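Local coordinates for MW1564 protein (Staphylococcus aureus, PDB 3NTV) that probably transfers methyl groups from S-adenosylmethionine to catechol-type hydroxyls, as a putative caffeoyl-CoA O-methyltransferase with a Rossmann-like fold, at residues 67-78 and 138-148. Residues are numbered along the deposited sequence; the frame is centred on the assembly and turned at random. Where two conformers were deposited one is given.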
ATOM      1  N   ILE A  67       4.999  -3.820  -8.166  1.00 12.48           N
ATOM      2  CA  ILE A  67       5.739  -4.265  -9.346  1.00 12.08           C
ATOM      3  C   ILE A  67       4.918  -5.363 -10.060  1.00 14.81           C
ATOM      4  O   ILE A  67       4.725  -5.304 -11.269  1.00 15.27           O
ATOM      5  CB  ILE A  67       7.155  -4.750  -8.928  1.00 14.54           C
ATOM      6  CG1 ILE A  67       8.060  -3.553  -8.629  1.00 13.79           C
ATOM      7  CG2 ILE A  67       7.797  -5.667 -10.008  1.00 15.11           C
ATOM      8  CD1 ILE A  67       9.289  -3.906  -7.775  1.00 16.69           C
ATOM      9  N   ARG A  68       4.399  -6.328  -9.294  1.00 13.22           N
ATOM     10  CA  ARG A  68       3.572  -7.403  -9.850  1.00 14.93           C
ATOM     11  C   ARG A  68       2.299  -6.874 -10.527  1.00 17.82           C
ATOM     12  O   ARG A  68       2.028  -7.240 -11.668  1.00 17.80           O
ATOM     13  CB  ARG A  68       3.187  -8.399  -8.751  1.00 16.49           C
ATOM     14  CG  ARG A  68       4.380  -9.171  -8.187  1.00 15.51           C
ATOM     15  CD  ARG A  68       3.910 -10.229  -7.195  1.00 13.85           C
ATOM     16  NE  ARG A  68       5.048 -10.813  -6.491  1.00 18.73           N
ATOM     17  CZ  ARG A  68       5.438 -10.502  -5.260  1.00 22.27           C
ATOM     18  NH1 ARG A  68       4.713  -9.674  -4.508  1.00 18.15           N
ATOM     19  NH2 ARG A  68       6.532 -11.048  -4.751  1.00 20.96           N
HETATM   20  N   MSE A  69       1.524  -6.010  -9.832  1.00 14.56           N
HETATM   21  CA  MSE A  69       0.268  -5.460 -10.350  1.00 12.03           C
HETATM   22  C   MSE A  69       0.449  -4.637 -11.614  1.00 17.77           C
HETATM   23  O   MSE A  69      -0.392  -4.689 -12.505  1.00 18.70           O
HETATM   24  CB  MSE A  69      -0.341  -4.508  -9.319  1.00 12.44           C
HETATM   25  CG  MSE A  69      -0.875  -5.170  -8.100  1.00 16.93           C
HETATM   26 SE   MSE A  69      -1.367  -3.718  -6.921  0.50 22.22          SE
HETATM   27  CE  MSE A  69      -2.096  -2.609  -8.035  1.00 17.03           C
ATOM     28  N   ASN A  70       1.526  -3.838 -11.662  1.00 15.27           N
ATOM     29  CA  ASN A  70       1.771  -2.943 -12.789  1.00 15.81           C
ATOM     30  C   ASN A  70       2.663  -3.533 -13.875  1.00 18.47           C
ATOM     31  O   ASN A  70       2.955  -2.814 -14.845  1.00 18.97           O
ATOM     32  CB  ASN A  70       2.401  -1.657 -12.296  1.00 16.91           C
ATOM     33  CG  ASN A  70       1.450  -0.818 -11.531  1.00 40.44           C
ATOM     34  OD1 ASN A  70       0.635  -0.084 -12.090  1.00 34.81           O
ATOM     35  ND2 ASN A  70       1.530  -0.954 -10.233  1.00 26.82           N
ATOM     36  N   ASN A  71       3.110  -4.816 -13.713  1.00 15.47           N
ATOM     37  CA  ASN A  71       4.002  -5.515 -14.652  0.60 15.67           C
ATOM     38  C   ASN A  71       5.240  -4.657 -14.894  1.00 18.81           C
ATOM     39  O   ASN A  71       5.673  -4.456 -16.037  1.00 18.93           O
ATOM     40  CB  ASN A  71       3.278  -5.879 -15.965  0.60 16.71           C
ATOM     41  CG  ASN A  71       2.227  -6.941 -15.775  0.60 38.90           C
ATOM     42  OD1 ASN A  71       2.527  -8.105 -15.495  0.60 36.37           O
ATOM     43  ND2 ASN A  71       0.971  -6.560 -15.918  0.60 32.89           N
ATOM     44  N   VAL A  72       5.792  -4.115 -13.795  1.00 13.55           N
ATOM     45  CA  VAL A  72       6.974  -3.271 -13.867  1.00 13.13           C
ATOM     46  C   VAL A  72       8.151  -4.076 -14.372  1.00 17.52           C
ATOM     47  O   VAL A  72       8.423  -5.169 -13.880  1.00 17.07           O
ATOM     48  CB  VAL A  72       7.246  -2.661 -12.464  1.00 14.68           C
ATOM     49  CG1 VAL A  72       8.642  -2.045 -12.365  1.00 14.37           C
ATOM     50  CG2 VAL A  72       6.183  -1.626 -12.124  1.00 15.07           C
ATOM     51  N   LYS A  73       8.860  -3.517 -15.371  1.00 15.69           N
ATOM     52  CA  LYS A  73      10.023  -4.165 -15.942  1.00 15.69           C
ATOM     53  C   LYS A  73      11.291  -3.355 -15.695  1.00 17.91           C
ATOM     54  O   LYS A  73      12.323  -3.947 -15.424  1.00 19.09           O
ATOM     55  CB  LYS A  73       9.842  -4.402 -17.462  1.00 19.24           C
ATOM     56  CG  LYS A  73       8.655  -5.329 -17.828  1.00 21.33           C
ATOM     57  CD  LYS A  73       8.716  -6.677 -17.145  1.00 26.12           C
ATOM     58  CE  LYS A  73       7.502  -7.511 -17.501  1.00 35.48           C
ATOM     59  NZ  LYS A  73       7.454  -8.767 -16.708  1.00 38.48           N
ATOM     60  N   ASN A  74      11.230  -2.016 -15.838  1.00 13.74           N
ATOM     61  CA  ASN A  74      12.422  -1.173 -15.706  1.00 13.64           C
ATOM     62  C   ASN A  74      12.274  -0.276 -14.516  1.00 15.35           C
ATOM     63  O   ASN A  74      11.347   0.539 -14.460  1.00 15.42           O
ATOM     64  CB  ASN A  74      12.608  -0.320 -16.974  1.00 14.58           C
ATOM     65  CG  ASN A  74      13.054  -1.086 -18.198  1.00 17.88           C
ATOM     66  OD1 ASN A  74      13.710  -2.133 -18.124  1.00 18.97           O
ATOM     67  ND2 ASN A  74      12.841  -0.485 -19.357  1.00 24.94           N
ATOM     68  N   ILE A  75      13.209  -0.405 -13.559  1.00 12.23           N
ATOM     69  CA  ILE A  75      13.180   0.387 -12.326  1.00 11.22           C
ATOM     70  C   ILE A  75      14.407   1.280 -12.241  1.00 14.30           C
ATOM     71  O   ILE A  75      15.515   0.822 -12.518  1.00 15.11           O
ATOM     72  CB  ILE A  75      13.104  -0.549 -11.086  1.00 13.58           C
ATOM     73  CG1 ILE A  75      11.845  -1.442 -11.156  1.00 12.71           C
ATOM     74  CG2 ILE A  75      13.130   0.220  -9.763  1.00 13.74           C
ATOM     75  CD1 ILE A  75      11.921  -2.673 -10.264  1.00 15.45           C
ATOM     76  N   LEU A  76      14.217   2.513 -11.750  1.00 12.20           N
ATOM     77  CA  LEU A  76      15.332   3.429 -11.474  1.00 12.35           C
ATOM     78  C   LEU A  76      15.286   3.723  -9.990  1.00 15.67           C
ATOM     79  O   LEU A  76      14.252   4.174  -9.490  1.00 16.26           O
ATOM     80  CB  LEU A  76      15.192   4.740 -12.281  1.00 12.71           C
ATOM     81  CG  LEU A  76      16.250   5.832 -11.980  1.00 15.42           C
ATOM     82  CD1 LEU A  76      17.641   5.365 -12.351  1.00 16.31           C
ATOM     83  CD2 LEU A  76      15.922   7.107 -12.771  1.00 17.91           C
ATOM     84  N   GLU A  77      16.388   3.465  -9.281  1.00 13.18           N
ATOM     85  CA  GLU A  77      16.471   3.719  -7.843  0.50 12.93           C
ATOM     86  C   GLU A  77      17.523   4.766  -7.590  1.00 16.53           C
ATOM     87  O   GLU A  77      18.604   4.732  -8.199  1.00 15.53           O
ATOM     88  CB  GLU A  77      16.896   2.473  -7.055  0.50 14.45           C
ATOM     89  CG  GLU A  77      16.099   1.210  -7.277  0.50 18.18           C
ATOM     90  CD  GLU A  77      16.646   0.089  -6.414  0.50 28.47           C
ATOM     91  OE1 GLU A  77      15.875  -0.466  -5.606  0.50 16.65           O
ATOM     92  OE2 GLU A  77      17.864  -0.180  -6.485  0.50 28.12           O
ATOM     93  N   ILE A  78      17.218   5.703  -6.682  1.00 15.35           N
ATOM     94  CA  ILE A  78      18.186   6.739  -6.340  1.00 16.53           C
ATOM     95  C   ILE A  78      18.712   6.385  -4.955  1.00 21.46           C
ATOM     96  O   ILE A  78      18.032   6.592  -3.940  1.00 22.53           O
ATOM     97  CB  ILE A  78      17.607   8.171  -6.415  1.00 20.92           C
ATOM     98  CG1 ILE A  78      16.822   8.461  -7.735  1.00 23.61           C
ATOM     99  CG2 ILE A  78      18.713   9.204  -6.128  1.00 23.12           C
ATOM    100  CD1 ILE A  78      17.558   8.366  -9.029  1.00 30.98           C
ATOM    101  N   VAL A 138      21.725   7.258 -17.486  1.00 17.62           N
ATOM    102  CA  VAL A 138      20.545   6.393 -17.259  1.00 16.48           C
ATOM    103  C   VAL A 138      19.410   6.616 -18.247  1.00 20.19           C
ATOM    104  O   VAL A 138      18.381   5.932 -18.167  1.00 19.54           O
ATOM    105  CB  VAL A 138      20.045   6.521 -15.785  1.00 18.64           C
ATOM    106  CG1 VAL A 138      21.176   6.298 -14.775  1.00 18.93           C
ATOM    107  CG2 VAL A 138      19.328   7.850 -15.524  1.00 17.94           C
ATOM    108  N   ASN A 139      19.564   7.575 -19.168  1.00 19.46           N
ATOM    109  CA  ASN A 139      18.500   7.905 -20.107  1.00 18.62           C
ATOM    110  C   ASN A 139      18.426   7.008 -21.356  1.00 22.47           C
ATOM    111  O   ASN A 139      17.826   7.418 -22.352  1.00 23.33           O
ATOM    112  CB  ASN A 139      18.564   9.379 -20.490  1.00 19.90           C
ATOM    113  CG  ASN A 139      19.797   9.757 -21.284  1.00 25.03           C
ATOM    114  OD1 ASN A 139      20.776   9.012 -21.361  1.00 23.25           O
ATOM    115  ND2 ASN A 139      19.747  10.925 -21.899  1.00 27.60           N
ATOM    116  N   ASP A 140      18.982   5.790 -21.291  1.00 19.62           N
ATOM    117  CA  ASP A 140      18.940   4.811 -22.377  1.00 19.19           C
ATOM    118  C   ASP A 140      17.658   3.952 -22.287  1.00 24.14           C
ATOM    119  O   ASP A 140      17.431   3.087 -23.120  1.00 24.45           O
ATOM    120  CB  ASP A 140      20.189   3.908 -22.344  1.00 21.20           C
ATOM    121  CG  ASP A 140      20.435   3.188 -21.018  1.00 32.35           C
ATOM    122  OD1 ASP A 140      20.317   3.837 -19.959  1.00 32.77           O
ATOM    123  OD2 ASP A 140      20.745   1.975 -21.047  1.00 37.65           O
ATOM    124  N   LYS A 141      16.854   4.160 -21.243  1.00 21.07           N
ATOM    125  CA  LYS A 141      15.641   3.384 -21.020  1.00 20.23           C
ATOM    126  C   LYS A 141      14.506   4.285 -20.626  1.00 22.24           C
ATOM    127  O   LYS A 141      14.729   5.397 -20.121  1.00 22.13           O
ATOM    128  CB  LYS A 141      15.866   2.403 -19.847  1.00 22.73           C
ATOM    129  CG  LYS A 141      16.798   1.254 -20.168  1.00 33.32           C
ATOM    130  CD  LYS A 141      17.246   0.549 -18.912  1.00 32.66           C
ATOM    131  CE  LYS A 141      18.414  -0.370 -19.170  1.00 33.96           C
ATOM    132  NZ  LYS A 141      18.051  -1.518 -20.045  1.00 37.13           N
ATOM    133  N   VAL A 142      13.278   3.763 -20.800  1.00 18.92           N
ATOM    134  CA  VAL A 142      12.041   4.370 -20.306  1.00 18.95           C
ATOM    135  C   VAL A 142      11.731   3.507 -19.057  1.00 19.26           C
ATOM    136  O   VAL A 142      11.696   2.272 -19.138  1.00 18.05           O
ATOM    137  CB  VAL A 142      10.874   4.338 -21.337  1.00 23.79           C
ATOM    138  CG1 VAL A 142       9.562   4.804 -20.701  1.00 23.61           C
ATOM    139  CG2 VAL A 142      11.207   5.211 -22.549  1.00 24.44           C
ATOM    140  N   TYR A 143      11.592   4.161 -17.912  1.00 15.35           N
ATOM    141  CA  TYR A 143      11.339   3.437 -16.654  1.00 14.25           C
ATOM    142  C   TYR A 143       9.855   3.328 -16.335  1.00 16.83           C
ATOM    143  O   TYR A 143       9.054   4.173 -16.740  1.00 16.36           O
ATOM    144  CB  TYR A 143      12.102   4.093 -15.484  1.00 14.54           C
ATOM    145  CG  TYR A 143      13.600   4.047 -15.688  1.00 16.01           C
ATOM    146  CD1 TYR A 143      14.338   2.910 -15.353  1.00 16.36           C
ATOM    147  CD2 TYR A 143      14.274   5.117 -16.271  1.00 17.47           C
ATOM    148  CE1 TYR A 143      15.702   2.818 -15.650  1.00 16.28           C
ATOM    149  CE2 TYR A 143      15.642   5.049 -16.540  1.00 17.97           C
ATOM    150  CZ  TYR A 143      16.347   3.891 -16.247  1.00 19.51           C
ATOM    151  OH  TYR A 143      17.698   3.839 -16.502  1.00 18.37           O
ATOM    152  N   ASP A 144       9.493   2.234 -15.643  1.00 14.47           N
ATOM    153  CA  ASP A 144       8.127   1.969 -15.191  1.00 13.88           C
ATOM    154  C   ASP A 144       7.931   2.407 -13.742  1.00 15.43           C
ATOM    155  O   ASP A 144       6.794   2.604 -13.321  1.00 14.55           O
ATOM    156  CB  ASP A 144       7.831   0.480 -15.294  1.00 15.17           C
ATOM    157  CG  ASP A 144       8.018  -0.057 -16.699  1.00 20.74           C
ATOM    158  OD1 ASP A 144       7.629   0.651 -17.660  1.00 20.68           O
ATOM    159  OD2 ASP A 144       8.609  -1.145 -16.840  1.00 18.82           O
HETATM  160  N   MSE A 145       9.036   2.575 -12.998  1.00 11.88           N
HETATM  161  CA  MSE A 145       9.025   2.966 -11.577  1.00 11.60           C
HETATM  162  C   MSE A 145      10.345   3.673 -11.240  1.00 13.38           C
HETATM  163  O   MSE A 145      11.415   3.271 -11.714  1.00 12.05           O
HETATM  164  CB  MSE A 145       8.866   1.691 -10.684  1.00 13.77           C
HETATM  165  CG  MSE A 145       9.000   1.953  -9.182  1.00 19.50           C
HETATM  166 SE   MSE A 145       8.962   0.251  -8.220  0.70 25.77          SE
HETATM  167  CE  MSE A 145       7.043   0.023  -8.134  1.00 22.56           C
ATOM    168  N   ILE A 146      10.236   4.732 -10.423  1.00 11.69           N
ATOM    169  CA  ILE A 146      11.365   5.459  -9.862  1.00 12.09           C
ATOM    170  C   ILE A 146      11.224   5.310  -8.339  1.00 14.89           C
ATOM    171  O   ILE A 146      10.134   5.532  -7.789  1.00 14.52           O
ATOM    172  CB  ILE A 146      11.421   6.936 -10.334  1.00 15.88           C
ATOM    173  CG1 ILE A 146      11.661   6.998 -11.873  1.00 16.49           C
ATOM    174  CG2 ILE A 146      12.550   7.683  -9.575  1.00 17.81           C
ATOM    175  CD1 ILE A 146      11.610   8.389 -12.519  1.00 17.23           C
ATOM    176  N   PHE A 147      12.320   4.963  -7.663  1.00 12.73           N
ATOM    177  CA  PHE A 147      12.312   4.795  -6.197  1.00 12.45           C
ATOM    178  C   PHE A 147      13.259   5.787  -5.556  1.00 15.29           C
ATOM    179  O   PHE A 147      14.457   5.772  -5.832  1.00 16.39           O
ATOM    180  CB  PHE A 147      12.662   3.341  -5.858  1.00 14.38           C
ATOM    181  CG  PHE A 147      12.591   2.919  -4.402  1.00 14.85           C
ATOM    182  CD1 PHE A 147      11.649   3.477  -3.542  1.00 15.45           C
ATOM    183  CD2 PHE A 147      13.386   1.883  -3.928  1.00 16.77           C
ATOM    184  CE1 PHE A 147      11.547   3.055  -2.208  1.00 16.79           C
ATOM    185  CE2 PHE A 147      13.270   1.445  -2.598  1.00 18.50           C
ATOM    186  CZ  PHE A 147      12.345   2.033  -1.751  1.00 16.09           C
ATOM    187  N   ILE A 148      12.709   6.714  -4.765  1.00 14.11           N
ATOM    188  CA  ILE A 148      13.476   7.799  -4.118  1.00 15.48           C
ATOM    189  C   ILE A 148      13.253   7.815  -2.598  1.00 17.82           C
ATOM    190  O   ILE A 148      12.219   7.360  -2.123  1.00 17.81           O
ATOM    191  CB  ILE A 148      12.982   9.152  -4.742  1.00 20.90           C
ATOM    192  CG1 ILE A 148      13.348   9.265  -6.225  1.00 23.20           C
ATOM    193  CG2 ILE A 148      13.507  10.395  -3.995  1.00 25.23           C
ATOM    194  CD1 ILE A 148      12.429  10.386  -6.959  1.00 35.14           C
TER
HETATM  195  O   HOH W   1      15.706  -2.832 -19.729  1.00 41.30           O
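Asp144 grips the start of strand 74-78 through a single carboxylate oxygen: OD2 accepts from Lys73 N at 2.8 Å and from Asn74 N at 2.9 Å, the two N-H groups arriving from opposite faces of the carboxylate plane. Asn74 returns the grip, its carbonyl O taking Asp144 N while its side-chain ND2 gives a nearly straight bond (163°) to Val142 O, which lies close to the plane of the Asn74 amide. The other end of that amide, OD1, accepts a hydrogen bond from a water that in turn accepts one from Lys141 NZ. Beyond this polar start the chains run as neighbouring parallel strands, the first and fourth in sequence, at the centre of the Rossmann-like methyltransferase sheet. On one face of the sheet Leu76 CB sits over the middle of the Tyr143 ring, a CH-pi contact of 3.8 Å to the centroid; Lys141 CB lies above the opposite face, displaced toward the rim, and Tyr143 OH donates a hydrogen bond to Val138 O. On the other face, the selenomethionine Met145 extends with CG anti to its nitrogen (chi1 173°), then bends at chi3, bringing CE within 3.8 Å of Ile67 CG1.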